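Local coordinates for protein beta-ketoacyl synthase (Burkholderia phymatum, PDB 4EWG) that probably catalyses the condensation step of fatty acid synthesis, as a 3-oxoacyl-[acyl-carrier-protein] synthase of the thiolase-like superfamily, at residues A[114-119]-A[197-202]; A[287-292]-A[405-410]; A[222-227]-A[366-371]. One frame throughout, in Å; residues are numbered along the deposited sequence.

Going along the chain from the N terminus, interaction 1 is the first to close: residues 197-202 come back to 114-119 after a loop of 77 residues, joining the starts of helices 116-128 and 200-207, which follow neighbouring strands of the large mixed sheet. Interactions 2 and 3 cross. The loop 222-227 leaves first, then helix 278-291; residues 366-371 return to close interaction 3, and only near the C terminus does strand 402-409 reach the helix to close interaction 2. Interaction 3 joins two loops, while interaction 2 packs a helix on the sheet. Interactions 1 and 2 lie on opposite sides of the chain's centre, their centres 34 Å apart.

Interaction 1: A[114-119]-A[197-202]; sequences GSVEPI and ELSGPA
Glu-197 reaches over to the start of helix 116-128 and holds it with both carboxylate oxygens. Ser-115 OG donates to Glu-197 OE1 at 2.7 Å, on the syn side and 21° out of the carboxylate plane. The backbone N of Val-116 gives its hydrogen to Glu-197 OE2 at 3.1 Å, coming from well above that plane. Two donors on adjacent residues thus fix the rotation of the carboxylate. Glu-197 CG stands between the backbone N and the carbonyl carbon (chi1 77°), and the chain runs on extended toward the helix. OE1 also accepts from Val-77 N, so helix 76-92 shares in the grip.

The packing is tight beside this. CG1 of Val-116 lies 3.5 Å from Ser-199 CB and 3.6 Å from Glu-197 OE2, with Leu-126 of the second subunit against the same valine. The looser side lies toward the exposed Glu-117, where water 1 donates to Glu-197 OE2 at 2.7 Å and to Glu-117 OE1 at 3.0 Å. Glu-117 OE1 and Glu-197 OE2 are 4.5 Å apart, and the water between them probably eases their like charges.

Ser-199 OG turns to its own helix and accepts from Ala-202 N at 3.1 Å. The contact joins two strand-to-helix connections of the thiolase-like fold near the subunit interface, and helix 200-207 begins with a classic serine N-cap.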
loop_
_atom_site.group_PDB
_atom_site.type_symbol
_atom_site.label_atom_id
_atom_site.label_comp_id
_atom_site.label_asym_id
_atom_site.label_seq_id
_atom_site.Cartn_x
_atom_site.Cartn_y
_atom_site.Cartn_z
ATOM N N GLY A 114 -2.271 11.120 -2.626
ATOM C CA GLY A 114 -1.094 11.894 -2.839
ATOM C C GLY A 114 -1.383 13.373 -2.703
ATOM O O GLY A 114 -2.377 13.770 -2.074
ATOM N N SER A 115 -0.528 14.205 -3.282
ATOM C CA SER A 115 -0.625 15.658 -3.060
ATOM C C SER A 115 -1.442 16.373 -4.145
ATOM O O SER A 115 -1.542 15.898 -5.256
ATOM C CB SER A 115 0.779 16.269 -2.957
ATOM O OG SER A 115 1.377 15.895 -1.711
ATOM N N VAL A 116 -1.975 17.537 -3.797
ATOM C CA VAL A 116 -2.915 18.232 -4.672
ATOM C C VAL A 116 -2.307 18.665 -5.981
ATOM O O VAL A 116 -2.928 18.501 -7.019
ATOM C CB VAL A 116 -3.610 19.470 -4.002
ATOM C CG1 VAL A 116 -4.508 18.998 -2.868
ATOM C CG2 VAL A 116 -2.621 20.543 -3.533
ATOM N N GLU A 117 -1.086 19.193 -5.944
ATOM C CA GLU A 117 -0.489 19.785 -7.139
ATOM C C GLU A 117 -0.451 18.806 -8.317
ATOM O O GLU A 117 -0.952 19.119 -9.381
ATOM C CB GLU A 117 0.915 20.339 -6.850
ATOM C CG GLU A 117 0.915 21.551 -5.931
ATOM C CD GLU A 117 0.720 21.234 -4.439
ATOM O OE1 GLU A 117 0.780 20.023 -4.020
ATOM O OE2 GLU A 117 0.531 22.226 -3.673
ATOM N N PRO A 118 0.160 17.618 -8.129
ATOM C CA PRO A 118 0.267 16.696 -9.257
ATOM C C PRO A 118 -1.060 16.044 -9.645
ATOM O O PRO A 118 -1.266 15.756 -10.835
ATOM C CB PRO A 118 1.266 15.650 -8.766
ATOM C CG PRO A 118 1.115 15.687 -7.277
ATOM C CD PRO A 118 0.913 17.132 -6.956
ATOM N N ILE A 119 -1.968 15.845 -8.677
ATOM C CA ILE A 119 -3.317 15.431 -9.020
ATOM C C ILE A 119 -3.938 16.448 -9.983
ATOM O O ILE A 119 -4.486 16.067 -11.006
ATOM C CB ILE A 119 -4.220 15.221 -7.789
ATOM C CG1 ILE A 119 -3.751 14.037 -6.966
ATOM C CG2 ILE A 119 -5.658 14.902 -8.220
ATOM C CD1 ILE A 119 -4.309 14.026 -5.551
ATOM N N GLU A 197 -3.075 15.294 3.830
ATOM C CA GLU A 197 -3.160 16.732 3.659
ATOM C C GLU A 197 -4.607 17.092 3.375
ATOM O O GLU A 197 -5.290 16.366 2.718
ATOM C CB GLU A 197 -2.203 17.218 2.566
ATOM C CG GLU A 197 -2.634 16.991 1.126
ATOM C CD GLU A 197 -1.490 17.267 0.125
ATOM O OE1 GLU A 197 -0.413 16.638 0.220
ATOM O OE2 GLU A 197 -1.674 18.072 -0.779
ATOM N N LEU A 198 -5.074 18.183 3.942
ATOM C CA LEU A 198 -6.458 18.610 3.778
ATOM C C LEU A 198 -6.612 19.149 2.369
ATOM O O LEU A 198 -5.797 19.949 1.911
ATOM C CB LEU A 198 -6.829 19.704 4.798
ATOM C CG LEU A 198 -8.285 20.233 4.788
ATOM C CD1 LEU A 198 -9.308 19.110 5.124
ATOM C CD2 LEU A 198 -8.455 21.467 5.715
ATOM N N SER A 199 -7.654 18.710 1.688
ATOM C CA SER A 199 -8.011 19.299 0.405
ATOM C C SER A 199 -9.512 19.162 0.150
ATOM O O SER A 199 -10.199 18.373 0.800
ATOM C CB SER A 199 -7.261 18.615 -0.729
ATOM O OG SER A 199 -7.779 17.310 -0.933
ATOM N N GLY A 200 -10.001 19.928 -0.820
ATOM C CA GLY A 200 -11.396 19.854 -1.208
ATOM C C GLY A 200 -11.780 18.442 -1.644
ATOM O O GLY A 200 -12.752 17.890 -1.159
ATOM N N PRO A 201 -11.001 17.862 -2.545
ATOM C CA PRO A 201 -11.242 16.495 -2.965
ATOM C C PRO A 201 -11.268 15.499 -1.825
ATOM O O PRO A 201 -12.089 14.590 -1.842
ATOM C CB PRO A 201 -10.073 16.200 -3.907
ATOM C CG PRO A 201 -9.734 17.527 -4.460
ATOM C CD PRO A 201 -9.936 18.497 -3.334
ATOM N N ALA A 202 -10.370 15.643 -0.860
ATOM C CA ALA A 202 -10.370 14.753 0.292
ATOM C C ALA A 202 -11.743 14.849 0.994
ATOM O O ALA A 202 -12.278 13.852 1.417
ATOM C CB ALA A 202 -9.232 15.088 1.254
HETATM O O HOH W 1 0.643 19.324 -1.132
#

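Interaction 2: A[287-292]-A[405-410]; sequences LALEDA and SLIFRR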
loop_
_atom_site.group_PDB
_atom_site.type_symbol
_atom_site.label_atom_id
_atom_site.label_comp_id
_atom_site.label_asym_id
_atom_site.label_seq_id
_atom_site.Cartn_x
_atom_site.Cartn_y
_atom_site.Cartn_z
ATOM N N LEU A 287 -9.547 -11.083 16.908
ATOM C CA LEU A 287 -8.252 -11.431 16.301
ATOM C C LEU A 287 -7.093 -10.786 17.062
ATOM O O LEU A 287 -6.054 -11.440 17.303
ATOM C CB LEU A 287 -8.221 -11.049 14.806
ATOM C CG LEU A 287 -8.958 -12.020 13.863
ATOM C CD1 LEU A 287 -9.087 -11.454 12.457
ATOM C CD2 LEU A 287 -8.248 -13.366 13.798
ATOM N N ALA A 288 -7.263 -9.529 17.484
ATOM C CA ALA A 288 -6.193 -8.845 18.227
ATOM C C ALA A 288 -6.021 -9.501 19.603
ATOM O O ALA A 288 -4.894 -9.768 20.047
ATOM C CB ALA A 288 -6.510 -7.369 18.391
ATOM N N LEU A 289 -7.152 -9.735 20.272
ATOM C CA LEU A 289 -7.150 -10.390 21.589
ATOM C C LEU A 289 -6.502 -11.777 21.499
ATOM O O LEU A 289 -5.674 -12.125 22.325
ATOM C CB LEU A 289 -8.563 -10.473 22.182
ATOM C CG LEU A 289 -9.214 -9.163 22.693
ATOM C CD1 LEU A 289 -10.712 -9.400 22.998
ATOM C CD2 LEU A 289 -8.533 -8.545 23.918
ATOM N N GLU A 290 -6.846 -12.530 20.467
ATOM C CA GLU A 290 -6.234 -13.843 20.241
ATOM C C GLU A 290 -4.722 -13.726 19.971
ATOM O O GLU A 290 -3.944 -14.508 20.477
ATOM C CB GLU A 290 -6.942 -14.592 19.094
ATOM C CG GLU A 290 -8.366 -15.052 19.419
ATOM C CD GLU A 290 -9.104 -15.640 18.223
ATOM O OE1 GLU A 290 -8.573 -15.595 17.095
ATOM O OE2 GLU A 290 -10.226 -16.178 18.409
ATOM N N ASP A 291 -4.312 -12.719 19.200
ATOM C CA ASP A 291 -2.909 -12.487 18.905
ATOM C C ASP A 291 -2.171 -12.144 20.198
ATOM O O ASP A 291 -1.023 -12.568 20.387
ATOM C CB ASP A 291 -2.779 -11.357 17.876
ATOM C CG ASP A 291 -1.353 -11.145 17.394
ATOM O OD1 ASP A 291 -0.606 -12.125 17.268
ATOM O OD2 ASP A 291 -0.976 -10.009 17.156
ATOM N N ALA A 292 -2.823 -11.402 21.092
ATOM C CA ALA A 292 -2.202 -11.026 22.387
ATOM C C ALA A 292 -2.354 -12.126 23.462
ATOM O O ALA A 292 -1.843 -11.969 24.588
ATOM C CB ALA A 292 -2.795 -9.724 22.885
ATOM N N SER A 405 -7.476 -3.529 14.683
ATOM C CA SER A 405 -7.529 -3.444 16.139
ATOM C C SER A 405 -6.101 -3.617 16.668
ATOM O O SER A 405 -5.432 -4.595 16.348
ATOM C CB SER A 405 -8.430 -4.547 16.685
ATOM O OG SER A 405 -8.537 -4.483 18.074
ATOM N N LEU A 406 -5.647 -2.670 17.467
ATOM C CA LEU A 406 -4.301 -2.696 18.037
ATOM C C LEU A 406 -4.408 -2.787 19.520
ATOM O O LEU A 406 -5.178 -2.022 20.119
ATOM C CB LEU A 406 -3.548 -1.424 17.673
ATOM C CG LEU A 406 -3.100 -1.340 16.222
ATOM C CD1 LEU A 406 -2.798 0.135 15.843
ATOM C CD2 LEU A 406 -1.916 -2.275 15.977
ATOM N N ILE A 407 -3.609 -3.666 20.125
ATOM C CA ILE A 407 -3.502 -3.739 21.565
ATOM C C ILE A 407 -2.086 -3.346 22.057
ATOM O O ILE A 407 -1.066 -3.953 21.654
ATOM C CB ILE A 407 -3.860 -5.151 22.101
ATOM C CG1 ILE A 407 -5.305 -5.516 21.712
ATOM C CG2 ILE A 407 -3.708 -5.187 23.628
ATOM C CD1 ILE A 407 -5.732 -6.945 22.030
ATOM N N PHE A 408 -2.048 -2.355 22.970
ATOM C CA PHE A 408 -0.822 -1.889 23.582
ATOM C C PHE A 408 -0.772 -2.295 25.074
ATOM O O PHE A 408 -1.759 -2.168 25.817
ATOM C CB PHE A 408 -0.715 -0.365 23.465
ATOM C CG PHE A 408 -0.785 0.127 22.068
ATOM C CD1 PHE A 408 0.194 -0.213 21.157
ATOM C CD2 PHE A 408 -1.848 0.905 21.643
ATOM C CE1 PHE A 408 0.130 0.214 19.845
ATOM C CE2 PHE A 408 -1.919 1.345 20.326
ATOM C CZ PHE A 408 -0.926 1.000 19.427
ATOM N N ARG A 409 0.382 -2.766 25.498
ATOM C CA ARG A 409 0.579 -3.149 26.882
ATOM C C ARG A 409 1.273 -2.020 27.644
ATOM O O ARG A 409 2.215 -1.386 27.142
ATOM C CB ARG A 409 1.400 -4.438 26.982
ATOM C CG ARG A 409 1.875 -4.681 28.388
ATOM C CD ARG A 409 2.511 -6.028 28.628
ATOM N NE ARG A 409 2.391 -6.270 30.050
ATOM C CZ ARG A 409 2.632 -7.432 30.631
ATOM N NH1 ARG A 409 3.077 -8.469 29.928
ATOM N NH2 ARG A 409 2.456 -7.550 31.930
ATOM N N ARG A 410 0.792 -1.759 28.854
ATOM C CA ARG A 410 1.408 -0.749 29.736
ATOM C C ARG A 410 2.832 -1.131 29.997
ATOM O O ARG A 410 3.143 -2.291 30.127
ATOM C CB ARG A 410 0.628 -0.666 31.064
ATOM C CG ARG A 410 1.015 0.491 31.983
ATOM C CD ARG A 410 0.476 1.821 31.492
ATOM N NE ARG A 410 0.699 2.901 32.457
ATOM C CZ ARG A 410 -0.130 3.244 33.457
ATOM N NH1 ARG A 410 -1.290 2.611 33.674
ATOM N NH2 ARG A 410 0.202 4.243 34.264
#
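Ile-407 and Ser-405 on strand 402-409 point at the last turns of helix 278-291, a helix packed on the central sheet in the manner of the layered thiolase-like fold. The short segments run in roughly the same direction, their axes 36° apart and 8.0 Å at closest approach.

The apolar contacts centre on one methyl group. CG1 of Ile-407 is anti to the carbonyl carbon (chi1 -60°) and CD1 extends beyond it to the helix, where it meets Ala-288 CB and Leu-289 CD2, each at 3.7 Å. The leucine and isoleucine side chains cross at about a right angle. Ala-292 CB, one turn on from Ala-288, sits farther off, at 4.1 Å from Ile-407 CD1. With alanines at both positions, the isoleucine comes close enough to touch the helix backbone too, Ile-407 CD1 lying 3.5 Å from Ala-288 C.

The polar bonds run mainly within each element or to its neighbours. Ala-292 N donates to Ala-288 O, and strand 402-409 is bonded to strands 259-268 and 391-398. Asp-291 makes a salt bridge to Lys-186 of the second subunit.

Where the segment 405-410 begins, Ser-405 OG is hydrogen-bonded to Asn-395, and Ser-405 OG also rests 3.5 Å from Ala-288 CB.

Interaction 3: A[222-227]-A[366-371]; sequences TPRPFD and NLTEVD
The guanidinium of Arg-224 lies flat under the backbone carbonyl of Asn-366, whose O sits 3.0 Å above the plane and over its centre. A bend at chi3 (64°) folds the group back to this place. The Arg-224 and Asn-366 side chains cross at about a right angle, their guanidinium and amide planes 40° apart; water 3 bridges Arg-224 NH1 and Asn-366 OD1, and Asn-366 ND2 is hydrogen-bonded to His-220 O. Asp-227 meets the guanidinium at its edge: Arg-224 NE donates to Asp-227 OD2 at 2.8 Å, nearly in the guanidinium plane but from far above that of the carboxylate.

This salt bridge spans the ends of a type II beta turn, Arg-224 to Asp-227, in one of two irregular loops that meet here beside helix 310-324 of the ketosynthase domain. The other oxygen of Asp-227, OD1, takes two backbone donors from opposite faces of its plane, Thr-368 N at 2.8 Å and Glu-369 N at 3.1 Å.

Leu-367 presses CD1 against the turn's backbone, 3.4 Å from Pro-225 O and 3.5 Å from Phe-226 C. The ring of Phe-226 is directed elsewhere, toward Tyr-379. Phe-226 O accepts an almost straight bond from Asp-371 N at 3.0 Å, and Asp-371 OD2 forms a salt bridge with Arg-230 while its OD1 accepts from Ala-373 N.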
loop_
_atom_site.group_PDB
_atom_site.type_symbol
_atom_site.label_atom_id
_atom_site.label_comp_id
_atom_site.label_asym_id
_atom_site.label_seq_id
_atom_site.Cartn_x
_atom_site.Cartn_y
_atom_site.Cartn_z
ATOM N N THR A 222 -19.533 20.366 16.515
ATOM C CA THR A 222 -19.536 19.209 15.615
ATOM C C THR A 222 -18.064 18.879 15.291
ATOM O O THR A 222 -17.237 19.802 15.189
ATOM C CB THR A 222 -20.373 19.522 14.334
ATOM O OG1 THR A 222 -20.513 18.358 13.534
ATOM C CG2 THR A 222 -19.721 20.679 13.480
ATOM N N PRO A 223 -17.735 17.590 15.130
ATOM C CA PRO A 223 -18.580 16.387 15.098
ATOM C C PRO A 223 -18.906 15.907 16.500
ATOM O O PRO A 223 -18.385 16.447 17.461
ATOM C CB PRO A 223 -17.704 15.380 14.377
ATOM C CG PRO A 223 -16.293 15.773 14.787
ATOM C CD PRO A 223 -16.312 17.260 14.933
ATOM N N ARG A 224 -19.770 14.897 16.594
ATOM C CA ARG A 224 -20.352 14.482 17.858
ATOM C C ARG A 224 -20.436 12.952 17.954
ATOM O O ARG A 224 -21.525 12.384 17.946
ATOM C CB ARG A 224 -21.774 15.073 18.012
ATOM C CG ARG A 224 -21.927 16.544 17.672
ATOM C CD ARG A 224 -23.379 17.021 17.865
ATOM N NE ARG A 224 -23.826 16.938 19.250
ATOM C CZ ARG A 224 -23.591 17.857 20.178
ATOM N NH1 ARG A 224 -24.048 17.672 21.409
ATOM N NH2 ARG A 224 -22.915 18.962 19.900
ATOM N N PRO A 225 -19.294 12.285 18.074
ATOM C CA PRO A 225 -19.324 10.835 18.077
ATOM C C PRO A 225 -20.291 10.244 19.104
ATOM O O PRO A 225 -20.300 10.668 20.259
ATOM C CB PRO A 225 -17.877 10.445 18.411
ATOM C CG PRO A 225 -17.083 11.594 17.967
ATOM C CD PRO A 225 -17.934 12.801 18.244
ATOM N N PHE A 226 -21.103 9.286 18.654
ATOM C CA PHE A 226 -22.078 8.550 19.501
ATOM C C PHE A 226 -23.223 9.408 20.057
ATOM O O PHE A 226 -24.025 8.935 20.830
ATOM C CB PHE A 226 -21.371 7.785 20.621
ATOM C CG PHE A 226 -20.234 6.947 20.135
ATOM C CD1 PHE A 226 -20.474 5.815 19.383
ATOM C CD2 PHE A 226 -18.919 7.325 20.379
ATOM C CE1 PHE A 226 -19.439 5.053 18.908
ATOM C CE2 PHE A 226 -17.863 6.567 19.920
ATOM C CZ PHE A 226 -18.122 5.425 19.173
ATOM N N ASP A 227 -23.307 10.654 19.624
ATOM C CA ASP A 227 -24.315 11.579 20.121
ATOM C C ASP A 227 -25.617 11.498 19.292
ATOM O O ASP A 227 -25.591 11.318 18.067
ATOM C CB ASP A 227 -23.753 13.005 20.079
ATOM C CG ASP A 227 -24.627 13.997 20.825
ATOM O OD1 ASP A 227 -24.552 14.019 22.070
ATOM O OD2 ASP A 227 -25.383 14.733 20.155
ATOM N N ASN A 366 -18.422 17.152 22.790
ATOM C CA ASN A 366 -19.749 17.333 22.186
ATOM C C ASN A 366 -20.631 16.054 22.189
ATOM O O ASN A 366 -21.445 15.838 21.277
ATOM C CB ASN A 366 -19.629 17.913 20.773
ATOM C CG ASN A 366 -19.295 19.408 20.772
ATOM O OD1 ASN A 366 -19.976 20.216 21.407
ATOM N ND2 ASN A 366 -18.280 19.780 20.036
ATOM N N LEU A 367 -20.467 15.224 23.231
ATOM C CA LEU A 367 -21.337 14.069 23.478
ATOM C C LEU A 367 -22.175 14.360 24.726
ATOM O O LEU A 367 -21.707 14.172 25.842
ATOM C CB LEU A 367 -20.501 12.788 23.667
ATOM C CG LEU A 367 -21.249 11.471 23.996
ATOM C CD1 LEU A 367 -22.313 11.108 22.948
ATOM C CD2 LEU A 367 -20.278 10.315 24.140
ATOM N N THR A 368 -23.416 14.809 24.525
ATOM C CA THR A 368 -24.280 15.218 25.636
ATOM C C THR A 368 -25.473 14.286 25.842
ATOM O O THR A 368 -25.945 14.155 26.961
ATOM C CB THR A 368 -24.767 16.653 25.423
ATOM O OG1 THR A 368 -25.429 16.744 24.148
ATOM C CG2 THR A 368 -23.557 17.618 25.445
ATOM N N GLU A 369 -25.952 13.646 24.779
ATOM C CA GLU A 369 -26.992 12.620 24.882
ATOM C C GLU A 369 -26.566 11.415 24.025
ATOM O O GLU A 369 -26.511 11.509 22.793
ATOM C CB GLU A 369 -28.329 13.144 24.370
ATOM C CG GLU A 369 -29.475 12.135 24.521
ATOM C CD GLU A 369 -30.762 12.534 23.783
ATOM O OE1 GLU A 369 -30.811 13.611 23.157
ATOM O OE2 GLU A 369 -31.744 11.771 23.852
ATOM N N VAL A 370 -26.273 10.296 24.669
ATOM C CA VAL A 370 -25.875 9.114 23.954
ATOM C C VAL A 370 -27.043 8.622 23.110
ATOM O O VAL A 370 -28.135 8.405 23.608
ATOM C CB VAL A 370 -25.411 7.994 24.889
ATOM C CG1 VAL A 370 -25.002 6.770 24.070
ATOM C CG2 VAL A 370 -24.245 8.475 25.733
ATOM N N ASP A 371 -26.783 8.467 21.820
ATOM C CA ASP A 371 -27.751 7.993 20.863
ATOM C C ASP A 371 -28.289 6.633 21.294
ATOM O O ASP A 371 -27.514 5.693 21.435
ATOM C CB ASP A 371 -27.052 7.865 19.502
ATOM C CG ASP A 371 -27.948 7.286 18.425
ATOM O OD1 ASP A 371 -29.149 7.134 18.650
ATOM O OD2 ASP A 371 -27.437 7.003 17.315
HETATM O O HOH W 2 -16.429 18.346 18.152
HETATM O O HOH W 3 -22.385 19.628 22.621
HETATM O O HOH W 4 -27.032 16.156 21.808
#